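Side-chain contact in arylmalonate decarboxylase (Bordetella bronchiseptica, PDB 3IXL), which catalyses the decarboxylation of 2-aryl-2-methylmalonates to 2-arylpropionates, releasing carbon dioxide: residues A50-V55 and F79-A84. The protein carries 2 engineered substitutions. Sequence-based numbering, arbitrary orientation.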
loop_
_atom_site.group_PDB
_atom_site.type_symbol
_atom_site.label_atom_id
_atom_site.label_comp_id
_atom_site.label_asym_id
_atom_site.label_seq_id
_atom_site.Cartn_x
_atom_site.Cartn_y
_atom_site.Cartn_z
ATOM N N ALA A 50 -3.083 14.086 -12.873
ATOM C CA ALA A 50 -4.469 14.367 -13.264
ATOM C C ALA A 50 -5.502 14.174 -12.147
ATOM O O ALA A 50 -6.632 14.655 -12.261
ATOM C CB ALA A 50 -4.862 13.558 -14.487
ATOM N N VAL A 51 -5.131 13.469 -11.078
ATOM C CA VAL A 51 -6.073 13.209 -9.978
ATOM C C VAL A 51 -5.587 13.649 -8.599
ATOM O O VAL A 51 -6.390 13.725 -7.662
ATOM C CB VAL A 51 -6.509 11.715 -9.894
ATOM C CG1 VAL A 51 -7.255 11.304 -11.152
ATOM C CG2 VAL A 51 -5.317 10.794 -9.604
ATOM N N ILE A 52 -4.288 13.919 -8.461
ATOM C CA ILE A 52 -3.708 14.158 -7.135
ATOM C C ILE A 52 -4.383 15.324 -6.404
ATOM O O ILE A 52 -4.515 15.307 -5.183
ATOM C CB ILE A 52 -2.165 14.347 -7.203
ATOM C CG1 ILE A 52 -1.535 14.421 -5.805
ATOM C CG2 ILE A 52 -1.806 15.608 -7.984
ATOM C CD1 ILE A 52 -1.599 13.129 -5.013
ATOM N N GLU A 53 -4.827 16.322 -7.164
ATOM C CA GLU A 53 -5.419 17.514 -6.567
ATOM C C GLU A 53 -6.785 17.259 -5.947
ATOM O O GLU A 53 -7.258 18.072 -5.147
ATOM C CB GLU A 53 -5.529 18.622 -7.610
ATOM C CG GLU A 53 -4.170 19.063 -8.132
ATOM C CD GLU A 53 -4.263 19.906 -9.384
ATOM O OE1 GLU A 53 -3.633 20.979 -9.400
ATOM O OE2 GLU A 53 -4.953 19.506 -10.344
ATOM N N SER A 54 -7.415 16.147 -6.314
ATOM C CA SER A 54 -8.742 15.809 -5.809
ATOM C C SER A 54 -8.729 15.020 -4.508
ATOM O O SER A 54 -9.774 14.800 -3.917
ATOM C CB SER A 54 -9.541 15.044 -6.862
ATOM O OG SER A 54 -9.012 13.741 -7.078
ATOM N N VAL A 55 -7.549 14.585 -4.078
ATOM C CA VAL A 55 -7.440 13.760 -2.882
ATOM C C VAL A 55 -8.104 14.410 -1.666
ATOM O O VAL A 55 -8.883 13.766 -0.966
ATOM C CB VAL A 55 -5.977 13.362 -2.600
ATOM C CG1 VAL A 55 -5.835 12.759 -1.193
ATOM C CG2 VAL A 55 -5.503 12.373 -3.663
ATOM N N PHE A 79 3.977 8.352 -3.033
ATOM C CA PHE A 79 5.450 8.439 -3.021
ATOM C C PHE A 79 6.097 9.133 -4.223
ATOM O O PHE A 79 7.299 9.425 -4.168
ATOM C CB PHE A 79 6.143 7.080 -2.707
ATOM C CG PHE A 79 6.091 6.043 -3.829
ATOM C CD1 PHE A 79 6.693 6.275 -5.076
ATOM C CD2 PHE A 79 5.488 4.811 -3.605
ATOM C CE1 PHE A 79 6.643 5.317 -6.087
ATOM C CE2 PHE A 79 5.442 3.835 -4.598
ATOM C CZ PHE A 79 6.019 4.084 -5.842
ATOM N N TYR A 80 5.339 9.392 -5.292
ATOM C CA TYR A 80 5.990 9.793 -6.550
ATOM C C TYR A 80 6.715 11.128 -6.520
ATOM O O TYR A 80 7.534 11.407 -7.396
ATOM C CB TYR A 80 5.053 9.724 -7.756
ATOM C CG TYR A 80 4.085 10.881 -7.979
ATOM C CD1 TYR A 80 2.989 11.085 -7.133
ATOM C CD2 TYR A 80 4.214 11.714 -9.095
ATOM C CE1 TYR A 80 2.081 12.111 -7.373
ATOM C CE2 TYR A 80 3.299 12.732 -9.351
ATOM C CZ TYR A 80 2.237 12.930 -8.482
ATOM O OH TYR A 80 1.315 13.931 -8.736
ATOM N N ARG A 81 6.389 11.954 -5.529
ATOM C CA ARG A 81 6.996 13.274 -5.393
ATOM C C ARG A 81 7.993 13.320 -4.247
ATOM O O ARG A 81 8.552 14.380 -3.956
ATOM C CB ARG A 81 5.906 14.326 -5.206
ATOM C CG ARG A 81 5.159 14.635 -6.490
ATOM C CD ARG A 81 4.010 15.593 -6.241
ATOM N NE ARG A 81 3.444 16.108 -7.483
ATOM C CZ ARG A 81 2.288 16.756 -7.572
ATOM N NH1 ARG A 81 1.544 16.970 -6.485
ATOM N NH2 ARG A 81 1.870 17.183 -8.754
ATOM N N GLY A 82 8.225 12.186 -3.599
ATOM C CA GLY A 82 9.182 12.120 -2.495
ATOM C C GLY A 82 8.515 12.118 -1.131
ATOM O O GLY A 82 7.279 12.258 -1.020
ATOM N N ALA A 83 9.339 11.966 -0.098
ATOM C CA ALA A 83 8.854 11.823 1.277
ATOM C C ALA A 83 8.153 13.057 1.835
ATOM O O ALA A 83 7.141 12.930 2.540
ATOM C CB ALA A 83 9.997 11.405 2.201
ATOM N N ALA A 84 8.688 14.241 1.545
ATOM C CA ALA A 84 8.079 15.471 2.048
ATOM C C ALA A 84 6.640 15.610 1.550
ATOM O O ALA A 84 5.758 16.022 2.313
ATOM C CB ALA A 84 8.887 16.701 1.657
#
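Two helix junctions meet here: I52, in the link between helices 45-51 and 55-64, touches Y80 and R81, which belong to the type I turn F79-G82 that leads from helix 75-79 into helix 83-97. I52 CG2 lies 3.6 Å from Y80 OH and 3.9 Å from R81 NH1, so one methyl meets the polar ends of both long side chains. In the other branch of I52, chi1 (-173°) puts CG1 anti to the backbone N, and chi2 (67°) then turns CD1 to the edge of the Y80 ring, near its plane and 4.5 Å from Y80 CE1. Y80 and R81 reach across together as two layers. R81 CG sits 3.8 Å above the plane of the Y80 ring, over its centre, and the extended chain from CG to NE then brings the guanidinium to the phenol oxygen, with Y80 OH 3.1 Å above the guanidinium plane. I52 CG2 approaches that group obliquely. The turn is closed by G82 N to F79 O at 3.0 Å, and G82, with positive phi, is the N-cap residue of the following helix. In the facing link, V51 O accepts from both S54 N and S54 OG, the latter at 2.7 Å along a lone pair. R81 makes a cation-pi contact with F85, and I52 also rests on F85 and L89 of helix 83-97. The side chain of Y80 is about 8 Å from the bound 2-phenylacetic acid and is not among the residues lining its pocket. No hydrogen bond joins the two segments themselves: their meeting is van der Waals packing of an aliphatic side chain against a phenol and a guanidinium, while D49 OD1, hydrogen-bonded to Y80 OH, also makes a long, weak ion pair with R81 NH2 and may partly offset its charge.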